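Local coordinates for uncharacterized protein aq_328 (PDB 1R4V), which is of unknown function but adopts an all-helical, ancestral histone fold and may take part in protein heterodimerization, at residues A[92-97]-A[132-137]; A[40-45]-A[153-158]; A[77-82]-A[121-126]; A[33-38]-A[102-107]. All coordinates share one frame; numbering follows the deposited sequence.

Interaction 1 of 4, residues A[92-97]-A[132-137]; sequences EHIKNF and RNIMGG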
loop_
_atom_site.group_PDB
_atom_site.type_symbol
_atom_site.label_atom_id
_atom_site.label_comp_id
_atom_site.label_asym_id
_atom_site.label_seq_id
_atom_site.Cartn_x
_atom_site.Cartn_y
_atom_site.Cartn_z
ATOM N N GLU A 92 -9.547 -8.824 0.670
ATOM C CA GLU A 92 -10.687 -8.143 1.265
ATOM C C GLU A 92 -10.473 -6.627 1.343
ATOM O O GLU A 92 -11.363 -5.860 0.971
ATOM C CB GLU A 92 -11.005 -8.736 2.643
ATOM C CG GLU A 92 -12.333 -8.252 3.196
ATOM C CD GLU A 92 -12.699 -8.808 4.570
ATOM O OE1 GLU A 92 -12.291 -9.953 4.914
ATOM O OE2 GLU A 92 -13.423 -8.083 5.310
ATOM N N HIS A 93 -9.305 -6.191 1.809
ATOM C CA HIS A 93 -8.938 -4.781 1.779
ATOM C C HIS A 93 -8.930 -4.183 0.371
ATOM O O HIS A 93 -9.383 -3.057 0.183
ATOM C CB HIS A 93 -7.598 -4.567 2.474
ATOM C CG HIS A 93 -7.703 -4.645 3.958
ATOM N ND1 HIS A 93 -7.057 -5.605 4.706
ATOM C CD2 HIS A 93 -8.401 -3.887 4.832
ATOM C CE1 HIS A 93 -7.353 -5.428 5.979
ATOM N NE2 HIS A 93 -8.172 -4.398 6.084
ATOM N N ILE A 94 -8.435 -4.925 -0.616
ATOM C CA ILE A 94 -8.416 -4.469 -1.994
ATOM C C ILE A 94 -9.849 -4.283 -2.499
ATOM O O ILE A 94 -10.177 -3.259 -3.111
ATOM C CB ILE A 94 -7.613 -5.440 -2.889
ATOM C CG1 ILE A 94 -6.133 -5.410 -2.511
ATOM C CG2 ILE A 94 -7.730 -5.091 -4.383
ATOM C CD1 ILE A 94 -5.308 -6.442 -3.218
ATOM N N LYS A 95 -10.705 -5.265 -2.249
ATOM C CA LYS A 95 -12.117 -5.145 -2.613
ATOM C C LYS A 95 -12.815 -3.964 -1.945
ATOM O O LYS A 95 -13.591 -3.259 -2.605
ATOM C CB LYS A 95 -12.867 -6.430 -2.285
ATOM C CG LYS A 95 -12.595 -7.562 -3.249
ATOM C CD LYS A 95 -13.357 -8.833 -2.826
ATOM C CE LYS A 95 -12.713 -10.119 -3.380
ATOM N NZ LYS A 95 -12.349 -9.996 -4.821
ATOM N N ASN A 96 -12.563 -3.756 -0.655
ATOM C CA ASN A 96 -13.131 -2.612 0.064
ATOM C C ASN A 96 -12.631 -1.306 -0.530
ATOM O O ASN A 96 -13.403 -0.351 -0.628
ATOM C CB ASN A 96 -12.810 -2.579 1.562
ATOM C CG ASN A 96 -13.440 -3.711 2.348
ATOM O OD1 ASN A 96 -14.373 -4.380 1.899
ATOM N ND2 ASN A 96 -12.908 -3.937 3.547
ATOM N N PHE A 97 -11.360 -1.252 -0.917
ATOM C CA PHE A 97 -10.812 -0.055 -1.545
ATOM C C PHE A 97 -11.521 0.299 -2.854
ATOM O O PHE A 97 -11.794 1.482 -3.113
ATOM C CB PHE A 97 -9.306 -0.131 -1.802
ATOM C CG PHE A 97 -8.788 1.020 -2.627
ATOM C CD1 PHE A 97 -8.624 2.271 -2.060
ATOM C CD2 PHE A 97 -8.497 0.859 -3.977
ATOM C CE1 PHE A 97 -8.172 3.343 -2.825
ATOM C CE2 PHE A 97 -8.031 1.918 -4.740
ATOM C CZ PHE A 97 -7.878 3.167 -4.163
ATOM N N ARG A 132 -2.931 0.338 -8.617
ATOM C CA ARG A 132 -3.677 1.292 -7.795
ATOM C C ARG A 132 -4.602 0.601 -6.789
ATOM O O ARG A 132 -4.746 1.046 -5.654
ATOM C CB ARG A 132 -4.415 2.308 -8.675
ATOM C CG ARG A 132 -5.551 1.742 -9.524
ATOM C CD ARG A 132 -6.204 2.813 -10.417
ATOM N NE ARG A 132 -6.438 4.017 -9.624
ATOM C CZ ARG A 132 -7.412 4.146 -8.732
ATOM N NH1 ARG A 132 -7.508 5.287 -8.066
ATOM N NH2 ARG A 132 -8.295 3.171 -8.503
ATOM N N ASN A 133 -5.218 -0.510 -7.189
ATOM C CA ASN A 133 -6.078 -1.281 -6.300
ATOM C C ASN A 133 -5.265 -1.978 -5.223
ATOM O O ASN A 133 -5.673 -2.010 -4.083
ATOM C CB ASN A 133 -6.934 -2.259 -7.080
ATOM C CG ASN A 133 -7.889 -1.522 -7.999
ATOM O OD1 ASN A 133 -8.432 -0.470 -7.634
ATOM N ND2 ASN A 133 -8.055 -2.041 -9.207
ATOM N N ILE A 134 -4.112 -2.514 -5.583
ATOM C CA ILE A 134 -3.246 -3.172 -4.594
ATOM C C ILE A 134 -2.773 -2.173 -3.550
ATOM O O ILE A 134 -2.825 -2.453 -2.345
ATOM C CB ILE A 134 -2.071 -3.841 -5.300
ATOM C CG1 ILE A 134 -2.601 -4.979 -6.181
ATOM C CG2 ILE A 134 -1.069 -4.363 -4.279
ATOM C CD1 ILE A 134 -1.572 -5.591 -7.113
HETATM N N MSE A 135 -2.311 -1.011 -4.002
HETATM C CA MSE A 135 -1.816 0.007 -3.095
HETATM C C MSE A 135 -2.926 0.561 -2.228
HETATM O O MSE A 135 -2.722 0.800 -1.054
HETATM C CB MSE A 135 -1.135 1.155 -3.829
HETATM C CG MSE A 135 -0.019 1.705 -2.910
HETATM SE SE MSE A 135 0.485 3.388 -3.582
HETATM C CE MSE A 135 1.219 4.325 -1.935
ATOM N N GLY A 136 -4.087 0.795 -2.819
ATOM C CA GLY A 136 -5.254 1.217 -2.067
ATOM C C GLY A 136 -5.653 0.242 -0.982
ATOM O O GLY A 136 -5.946 0.668 0.124
ATOM N N GLY A 137 -5.627 -1.053 -1.271
ATOM C CA GLY A 137 -5.814 -2.109 -0.282
ATOM C C GLY A 137 -4.761 -2.130 0.815
ATOM O O GLY A 137 -5.067 -2.351 1.997
#
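A chi1 of 172° turns the CG of F97 away from its own backbone N and lays the ring against R132, N133, G136 and G137, while CG1 and CG2 of I94 straddle the carbonyl of N133. F97 is a knob in that four-residue hole. Its flat face suits a bare backbone: G136 CA sits 3.5 Å from the ring centroid of F97, 9° off the normal, a CH-pi contact possible because glycine carries no CB. N133 OD1 meets the ring edge in plane, 3.8 Å from F97 CE2, its ND2 being held by E130. I94 CG2 lies 3.7 Å from N133 O, and I94 CD1 reaches I134 CG1 at 4.3 Å. G137 brings the backbones together, its CA only 3.9 Å from I94 N. R132 touches the ring loosely through NH2; its NE is committed to D107. With the axes 7.7 Å apart at 108°, this is knobs-into-holes packing of two steeply crossed helices, brought close by G136 and G137, in the histone-fold core.

Interaction 2 of 4, residues A[40-45]-A[153-158]; sequences LDIDLT and RKPSRE. With ZN (zinc ion), chain B.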
loop_
_atom_site.group_PDB
_atom_site.type_symbol
_atom_site.label_atom_id
_atom_site.label_comp_id
_atom_site.label_asym_id
_atom_site.label_seq_id
_atom_site.Cartn_x
_atom_site.Cartn_y
_atom_site.Cartn_z
ATOM N N LEU A 40 -11.285 7.792 8.417
ATOM C CA LEU A 40 -10.671 6.737 9.232
ATOM C C LEU A 40 -10.270 7.137 10.653
ATOM O O LEU A 40 -9.846 6.268 11.399
ATOM C CB LEU A 40 -9.436 6.182 8.504
ATOM C CG LEU A 40 -9.654 5.664 7.084
ATOM C CD1 LEU A 40 -8.366 5.190 6.387
ATOM C CD2 LEU A 40 -10.669 4.547 7.105
ATOM N N ASP A 41 -10.409 8.410 11.030
ATOM C CA ASP A 41 -10.070 8.949 12.352
ATOM C C ASP A 41 -8.582 8.828 12.682
ATOM O O ASP A 41 -8.218 8.540 13.827
ATOM C CB ASP A 41 -10.907 8.296 13.470
ATOM C CG ASP A 41 -12.404 8.593 13.350
ATOM O OD1 ASP A 41 -13.206 7.630 13.421
ATOM O OD2 ASP A 41 -12.875 9.750 13.180
ATOM N N ILE A 42 -7.728 9.030 11.685
ATOM C CA ILE A 42 -6.292 8.973 11.874
ATOM C C ILE A 42 -5.726 10.297 11.391
ATOM O O ILE A 42 -5.886 10.666 10.230
ATOM C CB ILE A 42 -5.629 7.833 11.089
ATOM C CG1 ILE A 42 -6.081 6.459 11.589
ATOM C CG2 ILE A 42 -4.109 8.003 11.167
ATOM C CD1 ILE A 42 -5.874 5.347 10.585
ATOM N N ASP A 43 -5.051 10.992 12.290
ATOM C CA ASP A 43 -4.438 12.263 12.003
ATOM C C ASP A 43 -2.975 12.034 11.617
ATOM O O ASP A 43 -2.129 11.757 12.456
ATOM C CB ASP A 43 -4.596 13.144 13.242
ATOM C CG ASP A 43 -4.017 14.545 13.076
ATOM O OD1 ASP A 43 -3.525 14.894 11.977
ATOM O OD2 ASP A 43 -4.000 15.389 14.016
ATOM N N LEU A 44 -2.667 12.163 10.328
ATOM C CA LEU A 44 -1.310 12.029 9.804
ATOM C C LEU A 44 -0.598 13.377 9.675
ATOM O O LEU A 44 -1.251 14.406 9.544
ATOM C CB LEU A 44 -1.375 11.406 8.401
ATOM C CG LEU A 44 -2.046 10.059 8.178
ATOM C CD1 LEU A 44 -2.215 9.773 6.677
ATOM C CD2 LEU A 44 -1.230 8.978 8.861
ATOM N N THR A 45 0.732 13.347 9.704
ATOM C CA THR A 45 1.619 14.459 9.377
ATOM C C THR A 45 2.479 14.038 8.199
ATOM O O THR A 45 2.499 12.848 7.855
ATOM C CB THR A 45 2.564 14.788 10.529
ATOM O OG1 THR A 45 3.422 13.672 10.824
ATOM C CG2 THR A 45 1.802 15.011 11.824
ATOM N N ARG A 153 -4.816 8.600 18.203
ATOM C CA ARG A 153 -5.483 9.156 17.027
ATOM C C ARG A 153 -4.480 9.838 16.087
ATOM O O ARG A 153 -4.652 9.806 14.863
ATOM C CB ARG A 153 -6.537 10.170 17.468
ATOM C CG ARG A 153 -7.259 10.835 16.322
ATOM C CD ARG A 153 -8.194 11.964 16.713
ATOM N NE ARG A 153 -8.542 12.730 15.512
ATOM C CZ ARG A 153 -9.491 12.398 14.638
ATOM N NH1 ARG A 153 -10.236 11.300 14.800
ATOM N NH2 ARG A 153 -9.696 13.180 13.581
ATOM N N LYS A 154 -3.454 10.467 16.663
ATOM C CA LYS A 154 -2.358 11.086 15.931
ATOM C C LYS A 154 -1.091 10.275 16.205
ATOM O O LYS A 154 -0.379 10.573 17.151
ATOM C CB LYS A 154 -2.178 12.550 16.368
ATOM C CG LYS A 154 -1.095 13.269 15.566
ATOM C CD LYS A 154 -1.007 14.746 15.920
ATOM C CE LYS A 154 0.218 15.362 15.260
ATOM N NZ LYS A 154 0.226 16.853 15.434
ATOM N N PRO A 155 -0.797 9.244 15.420
ATOM C CA PRO A 155 0.353 8.407 15.725
ATOM C C PRO A 155 1.695 9.141 15.725
ATOM O O PRO A 155 1.956 9.993 14.887
ATOM C CB PRO A 155 0.324 7.310 14.657
ATOM C CG PRO A 155 -0.860 7.564 13.796
ATOM C CD PRO A 155 -1.566 8.766 14.260
ATOM N N SER A 156 2.528 8.798 16.692
ATOM C CA SER A 156 3.900 9.272 16.739
ATOM C C SER A 156 4.769 8.545 15.726
ATOM O O SER A 156 4.360 7.540 15.159
ATOM C CB SER A 156 4.445 9.015 18.143
ATOM O OG SER A 156 4.522 7.618 18.433
ATOM N N ARG A 157 5.987 9.043 15.524
ATOM C CA ARG A 157 7.012 8.352 14.735
ATOM C C ARG A 157 7.221 6.921 15.240
ATOM O O ARG A 157 7.185 5.974 14.460
ATOM C CB ARG A 157 8.331 9.123 14.819
ATOM C CG ARG A 157 9.417 8.668 13.874
ATOM C CD ARG A 157 10.733 8.371 14.554
ATOM N NE ARG A 157 11.330 9.545 15.132
ATOM C CZ ARG A 157 11.687 9.772 16.398
ATOM N NH1 ARG A 157 11.568 8.917 17.415
ATOM N NH2 ARG A 157 12.206 10.953 16.627
ATOM N N GLU A 158 7.450 6.755 16.539
ATOM C CA GLU A 158 7.640 5.420 17.103
ATOM C C GLU A 158 6.412 4.501 16.930
ATOM O O GLU A 158 6.586 3.313 16.663
ATOM C CB GLU A 158 8.121 5.493 18.562
ATOM C CG GLU A 158 9.520 6.133 18.695
ATOM C CD GLU A 158 10.628 5.372 17.974
ATOM O OE1 GLU A 158 10.527 4.139 17.879
ATOM O OE2 GLU A 158 11.613 5.941 17.457
HETATM ZN ZN ZN B . 12.601 4.804 16.110
HETATM O O HOH W 1 0.673 11.180 12.691
#
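R153 meets D41 first. Its chain runs extended from CG to NE, with CG 3.5 Å from D41 O, and sets the guanidinium with one face over D41 C and NH1 close to D41 CB. D41 OD2 lies in the guanidinium plane at its edge, yet NH1 is 3.5 Å from it, a long, weak salt bridge. More firmly, D43 N donates to R153 O over 2.9 Å in an almost straight bond of 174°, and I42 CA adds a CA-H...O contact to the same oxygen. K154 follows, its CA 3.5 Å from D43 O in a second such contact. Its long aliphatic chain runs beside the D43 side chain in the same direction, CD 3.6 Å from D43 OD2, and CE touches T45 CG2 at 3.8 Å. P155, with no N-H to satisfy, packs CD against I42 CG2 at 4.1 Å, and a water donates to both P155 O and D43 O. S156 then N-caps helix 157-168 through OG to A159 N, and E158 OE2, gripped also by R157 NH1, binds zinc at 2.0 Å together with E161. This meeting of loop 40-45 with the loop ahead of helix 157-168 is consistent with the L1-L2 pairing of a histone handshake, here within one chain. One direct main-chain bond, two CA-H...O contacts and a bridging water join the loops, while the charged pairs are long or not in contact and probably attract only weakly.

Interaction 3 of 4, residues A[77-82]-A[121-126]; sequences DFIALA and MNVGED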
loop_
_atom_site.group_PDB
_atom_site.type_symbol
_atom_site.label_atom_id
_atom_site.label_comp_id
_atom_site.label_asym_id
_atom_site.label_seq_id
_atom_site.Cartn_x
_atom_site.Cartn_y
_atom_site.Cartn_z
ATOM N N ASP A 77 6.229 -15.590 -19.303
ATOM C CA ASP A 77 7.464 -14.840 -19.254
ATOM C C ASP A 77 7.267 -13.450 -18.627
ATOM O O ASP A 77 8.078 -12.559 -18.817
ATOM C CB ASP A 77 8.042 -14.756 -20.664
ATOM C CG ASP A 77 9.541 -14.483 -20.669
ATOM O OD1 ASP A 77 10.165 -14.531 -19.578
ATOM O OD2 ASP A 77 10.182 -14.211 -21.716
ATOM N N PHE A 78 6.192 -13.267 -17.868
ATOM C CA PHE A 78 5.841 -12.024 -17.201
ATOM C C PHE A 78 5.096 -12.418 -15.920
ATOM O O PHE A 78 4.556 -13.514 -15.818
ATOM C CB PHE A 78 4.946 -11.109 -18.061
ATOM C CG PHE A 78 3.636 -11.727 -18.406
ATOM C CD1 PHE A 78 2.541 -11.585 -17.555
ATOM C CD2 PHE A 78 3.508 -12.500 -19.548
ATOM C CE1 PHE A 78 1.355 -12.192 -17.840
ATOM C CE2 PHE A 78 2.314 -13.101 -19.841
ATOM C CZ PHE A 78 1.241 -12.948 -18.996
ATOM N N ILE A 79 5.068 -11.524 -14.943
ATOM C CA ILE A 79 4.288 -11.754 -13.740
ATOM C C ILE A 79 2.873 -11.242 -13.916
ATOM O O ILE A 79 2.661 -10.097 -14.308
ATOM C CB ILE A 79 4.962 -11.040 -12.575
ATOM C CG1 ILE A 79 6.360 -11.654 -12.377
ATOM C CG2 ILE A 79 4.102 -11.198 -11.296
ATOM C CD1 ILE A 79 7.268 -10.727 -11.698
ATOM N N ALA A 80 1.908 -12.101 -13.617
ATOM C CA ALA A 80 0.487 -11.800 -13.606
ATOM C C ALA A 80 0.010 -11.652 -12.165
ATOM O O ALA A 80 0.674 -12.071 -11.214
ATOM C CB ALA A 80 -0.299 -12.908 -14.248
ATOM N N LEU A 81 -1.177 -11.076 -12.016
ATOM C CA LEU A 81 -1.812 -10.927 -10.706
ATOM C C LEU A 81 -1.920 -12.264 -9.964
ATOM O O LEU A 81 -1.652 -12.300 -8.755
ATOM C CB LEU A 81 -3.199 -10.288 -10.839
ATOM C CG LEU A 81 -3.995 -10.052 -9.551
ATOM C CD1 LEU A 81 -3.246 -9.080 -8.683
ATOM C CD2 LEU A 81 -5.389 -9.508 -9.842
ATOM N N ALA A 82 -2.296 -13.319 -10.697
ATOM C CA ALA A 82 -2.436 -14.692 -10.167
ATOM C C ALA A 82 -1.156 -15.247 -9.557
ATOM O O ALA A 82 -1.216 -16.194 -8.768
ATOM C CB ALA A 82 -2.848 -15.630 -11.269
HETATM N N MSE A 121 11.992 -10.536 -13.934
HETATM C CA MSE A 121 11.015 -10.679 -15.004
HETATM C C MSE A 121 10.137 -9.461 -15.209
HETATM O O MSE A 121 9.887 -8.694 -14.296
HETATM C CB MSE A 121 10.078 -11.853 -14.733
HETATM C CG MSE A 121 10.746 -13.192 -14.767
HETATM SE SE MSE A 121 9.446 -14.654 -14.391
HETATM C CE MSE A 121 8.006 -13.863 -14.999
ATOM N N ASN A 122 9.639 -9.361 -16.433
ATOM C CA ASN A 122 8.644 -8.404 -16.868
ATOM C C ASN A 122 7.406 -8.507 -15.990
ATOM O O ASN A 122 7.023 -9.614 -15.633
ATOM C CB ASN A 122 8.230 -8.715 -18.305
ATOM C CG ASN A 122 7.313 -7.650 -18.879
ATOM O OD1 ASN A 122 7.520 -6.465 -18.621
ATOM N ND2 ASN A 122 6.300 -8.060 -19.647
ATOM N N VAL A 123 6.814 -7.376 -15.611
ATOM C CA VAL A 123 5.534 -7.387 -14.925
ATOM C C VAL A 123 4.519 -7.129 -16.025
ATOM O O VAL A 123 4.630 -6.169 -16.774
ATOM C CB VAL A 123 5.415 -6.358 -13.791
ATOM C CG1 VAL A 123 4.011 -6.422 -13.192
ATOM C CG2 VAL A 123 6.471 -6.606 -12.735
ATOM N N GLY A 124 3.521 -7.993 -16.159
ATOM C CA GLY A 124 2.553 -7.810 -17.229
ATOM C C GLY A 124 1.795 -6.502 -17.130
ATOM O O GLY A 124 1.512 -6.017 -16.025
ATOM N N GLU A 125 1.437 -5.913 -18.268
ATOM C CA GLU A 125 0.724 -4.643 -18.225
ATOM C C GLU A 125 -0.646 -4.728 -17.534
ATOM O O GLU A 125 -1.065 -3.770 -16.866
ATOM C CB GLU A 125 0.623 -4.017 -19.625
ATOM C CG GLU A 125 1.905 -3.303 -20.055
ATOM C CD GLU A 125 2.282 -2.096 -19.190
ATOM O OE1 GLU A 125 1.423 -1.229 -18.886
ATOM O OE2 GLU A 125 3.471 -2.006 -18.807
ATOM N N ASP A 126 -1.345 -5.854 -17.645
ATOM C CA ASP A 126 -2.631 -5.986 -16.958
ATOM C C ASP A 126 -2.434 -5.982 -15.438
ATOM O O ASP A 126 -3.257 -5.437 -14.709
ATOM C CB ASP A 126 -3.392 -7.218 -17.418
ATOM C CG ASP A 126 -3.960 -7.088 -18.831
ATOM O OD1 ASP A 126 -3.986 -5.991 -19.453
ATOM O OD2 ASP A 126 -4.437 -8.088 -19.410
HETATM O O HOH W 2 7.068 -10.647 -21.120
HETATM O O HOH W 3 10.472 -11.563 -18.326
#
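I79 leans on M121 and V123: its CB stands 4.0 Å from N122 O; CG1 runs to the methyl of selenomethionine M121, 3.8 Å from its CE; and CD1 passes the same carbonyl oxygen before meeting V123 CG2 at 4.3 Å. A branched, apolar chain fits this buried side of the pairing, shared with V123. The I79 main chain is fixed at both ends: its N donates to N122 O at 2.8 Å and its O accepts from G124 N at 2.9 Å, making a parallel bridge. M121, bent at chi3 (28°), puts its CE against the main chain of F78, 3.4 Å from F78 C. Without a side chain, G124 lets F78 CD1 come within 3.8 Å of its CA, and two waters link D77 O to N122, one through its N and one through ND2. Such a short parallel bridge between loops is a hallmark of histone-fold pairing. At the protein surface, I79 packs against A67 of helix 67-73 and L127 of helix 125-128, and M121 against A71.

Interaction 4 of 4, residues A[33-38]-A[102-107]; sequences DHYFRT and QDMGVD. With ZN (zinc ion), chain C; CAC (cacodylate ion), chain D.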
loop_
_atom_site.group_PDB
_atom_site.type_symbol
_atom_site.label_atom_id
_atom_site.label_comp_id
_atom_site.label_asym_id
_atom_site.label_seq_id
_atom_site.Cartn_x
_atom_site.Cartn_y
_atom_site.Cartn_z
ATOM N N ASP A 33 -4.177 12.623 3.583
ATOM C CA ASP A 33 -4.281 13.293 4.882
ATOM C C ASP A 33 -5.741 13.527 5.175
ATOM O O ASP A 33 -6.301 13.077 6.182
ATOM C CB ASP A 33 -3.460 14.580 4.808
ATOM C CG ASP A 33 -3.574 15.483 6.027
ATOM O OD1 ASP A 33 -4.242 15.168 7.029
ATOM O OD2 ASP A 33 -3.003 16.588 6.015
ATOM N N HIS A 34 -6.380 14.213 4.236
ATOM C CA HIS A 34 -7.791 14.506 4.326
ATOM C C HIS A 34 -8.668 13.244 4.446
ATOM O O HIS A 34 -9.559 13.218 5.287
ATOM C CB HIS A 34 -8.166 15.426 3.154
ATOM C CG HIS A 34 -9.526 16.005 3.271
ATOM N ND1 HIS A 34 -9.742 17.339 3.548
ATOM C CD2 HIS A 34 -10.743 15.429 3.162
ATOM C CE1 HIS A 34 -11.042 17.563 3.580
ATOM N NE2 HIS A 34 -11.671 16.423 3.351
ATOM N N TYR A 35 -8.452 12.187 3.669
ATOM C CA TYR A 35 -9.241 10.962 3.830
ATOM C C TYR A 35 -9.003 10.199 5.160
ATOM O O TYR A 35 -9.932 9.678 5.787
ATOM C CB TYR A 35 -8.939 9.970 2.687
ATOM C CG TYR A 35 -9.865 8.789 2.717
ATOM C CD1 TYR A 35 -11.133 8.886 2.185
ATOM C CD2 TYR A 35 -9.507 7.595 3.324
ATOM C CE1 TYR A 35 -12.009 7.816 2.212
ATOM C CE2 TYR A 35 -10.377 6.513 3.363
ATOM C CZ TYR A 35 -11.626 6.635 2.807
ATOM O OH TYR A 35 -12.528 5.605 2.828
ATOM N N PHE A 36 -7.747 10.061 5.563
ATOM C CA PHE A 36 -7.466 9.381 6.840
ATOM C C PHE A 36 -8.120 10.098 8.049
ATOM O O PHE A 36 -8.632 9.463 8.965
ATOM C CB PHE A 36 -5.957 9.230 7.002
ATOM C CG PHE A 36 -5.417 7.915 6.485
ATOM C CD1 PHE A 36 -5.649 7.511 5.185
ATOM C CD2 PHE A 36 -4.649 7.082 7.305
ATOM C CE1 PHE A 36 -5.135 6.300 4.712
ATOM C CE2 PHE A 36 -4.142 5.878 6.843
ATOM C CZ PHE A 36 -4.398 5.484 5.537
ATOM N N ARG A 37 -8.108 11.425 8.047
ATOM C CA ARG A 37 -8.643 12.204 9.159
ATOM C C ARG A 37 -10.158 12.084 9.165
ATOM O O ARG A 37 -10.758 11.635 10.142
ATOM C CB ARG A 37 -8.179 13.650 9.045
ATOM C CG ARG A 37 -8.710 14.552 10.137
ATOM C CD ARG A 37 -8.169 15.983 10.084
ATOM N NE ARG A 37 -8.726 16.767 8.977
ATOM C CZ ARG A 37 -8.110 17.111 7.840
ATOM N NH1 ARG A 37 -8.790 17.826 6.957
ATOM N NH2 ARG A 37 -6.852 16.789 7.563
ATOM N N THR A 38 -10.777 12.433 8.044
ATOM C CA THR A 38 -12.239 12.522 7.962
ATOM C C THR A 38 -12.947 11.171 7.935
ATOM O O THR A 38 -13.998 11.033 8.552
ATOM C CB THR A 38 -12.648 13.382 6.738
ATOM O OG1 THR A 38 -12.086 12.824 5.535
ATOM C CG2 THR A 38 -12.012 14.742 6.836
ATOM N N GLN A 102 -14.430 8.436 -2.913
ATOM C CA GLN A 102 -13.498 9.537 -2.677
ATOM C C GLN A 102 -12.089 9.218 -3.147
ATOM O O GLN A 102 -11.586 8.108 -2.956
ATOM C CB GLN A 102 -13.443 9.897 -1.194
ATOM C CG GLN A 102 -12.468 11.043 -0.844
ATOM C CD GLN A 102 -12.771 11.677 0.504
ATOM O OE1 GLN A 102 -13.915 11.625 0.952
ATOM N NE2 GLN A 102 -11.764 12.267 1.153
ATOM N N ASP A 103 -11.461 10.208 -3.760
ATOM C CA ASP A 103 -10.092 10.105 -4.198
ATOM C C ASP A 103 -9.205 10.345 -2.969
ATOM O O ASP A 103 -9.254 11.433 -2.400
ATOM C CB ASP A 103 -9.868 11.158 -5.262
ATOM C CG ASP A 103 -8.482 11.131 -5.836
ATOM O OD1 ASP A 103 -8.233 12.032 -6.668
ATOM O OD2 ASP A 103 -7.594 10.297 -5.539
HETATM N N MSE A 104 -8.407 9.355 -2.559
HETATM C CA MSE A 104 -7.469 9.539 -1.432
HETATM C C MSE A 104 -6.020 9.686 -1.876
HETATM O O MSE A 104 -5.098 9.583 -1.070
HETATM C CB MSE A 104 -7.627 8.441 -0.392
HETATM C CG MSE A 104 -7.201 7.062 -0.851
HETATM SE SE MSE A 104 -7.316 5.621 0.517
HETATM C CE MSE A 104 -9.222 5.224 0.417
ATOM N N GLY A 105 -5.815 9.949 -3.158
ATOM C CA GLY A 105 -4.516 10.294 -3.721
ATOM C C GLY A 105 -3.720 9.096 -4.216
ATOM O O GLY A 105 -2.538 9.235 -4.490
ATOM N N VAL A 106 -4.346 7.934 -4.343
ATOM C CA VAL A 106 -3.605 6.692 -4.616
ATOM C C VAL A 106 -2.798 6.765 -5.904
ATOM O O VAL A 106 -1.648 6.332 -5.927
ATOM C CB VAL A 106 -4.510 5.444 -4.553
ATOM C CG1 VAL A 106 -3.737 4.184 -4.914
ATOM C CG2 VAL A 106 -5.085 5.264 -3.155
ATOM N N ASP A 107 -3.351 7.361 -6.958
ATOM C CA ASP A 107 -2.626 7.488 -8.221
ATOM C C ASP A 107 -1.385 8.344 -8.099
ATOM O O ASP A 107 -0.352 8.005 -8.673
ATOM C CB ASP A 107 -3.525 8.019 -9.325
ATOM C CG ASP A 107 -4.605 7.031 -9.691
ATOM O OD1 ASP A 107 -5.781 7.444 -9.820
ATOM O OD2 ASP A 107 -4.357 5.817 -9.844
HETATM ZN ZN ZN C . -3.368 18.306 6.957
HETATM AS AS CAC D . -5.791 19.230 4.685
HETATM O O1 CAC D . -4.906 19.274 6.179
HETATM O O2 CAC D . -7.304 18.369 4.681
HETATM C C1 CAC D . -6.141 21.063 4.054
HETATM C C2 CAC D . -4.579 18.268 3.481
HETATM O O HOH W 4 -3.746 17.688 8.940
HETATM O O HOH W 5 -13.447 12.963 3.447
HETATM O O HOH W 6 -2.623 20.065 6.214
#
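Y35, on helix 29-40, and M104, in the loop ahead of helix 106-113, bring their CA atoms to 5.7 Å, the loop then turning into its helix at G105, whose positive phi (91°) suits a residue without a CB. With its CG anti to the backbone N (chi1 -172°), Y35 swings its flat ring toward the loop, where it is met from two directions. Selenomethionine M104 puts CE over one face, 3.4 Å from Y35 CE2 and displaced toward the rim, a CH-pi contact; the SE follows obliquely at 4.6 Å from the Y35 centroid, a Met-aromatic approach. At the ring edge the amide of Q102 stands nearly perpendicular (88°), its NE2 3.6 Å from Y35 CD1. That long polar chain also passes H34 CD2, and a water donates to both Q102 OE1 and T38 OG1. D103 OD2 takes the N-H of G105 in an Asx turn. On helix 29-40, H34 ND1 and R37 NH1 hold O2 of a cacodylate ion, probably from the crystallisation liquor, while D33 OD2 binds a zinc ion 2.0 Å away, completed by cacodylate O1 and two waters. Inside the fold M104 continues onto F97 of helix 88-98 and L140 of helix 131-149, so the loop joins helix 29-40 to both.

From the N terminus the chain first leaves 33-38, 40-45, 77-82 and 92-97 waiting for partners. Interaction 4 closes first, at 102-107, then interaction 3 at 121-126, interaction 1 at 132-137, and last interaction 2 at 153-158, whose long loop encloses interactions 1 and 3. Interaction 4 crosses all three others, and 1 crosses 3. Interactions 2 and 3 lie at opposite ends, about 35 Å apart between centres, as the two L1-L2 loop pairings lie in a histone handshake, here probably formed by two histone-like halves of one chain. Interaction 1 lies between them in the core, joined to 4 by the R132-D107 salt bridge and to 3 by I134 against L81; F36 joins 4 to 2.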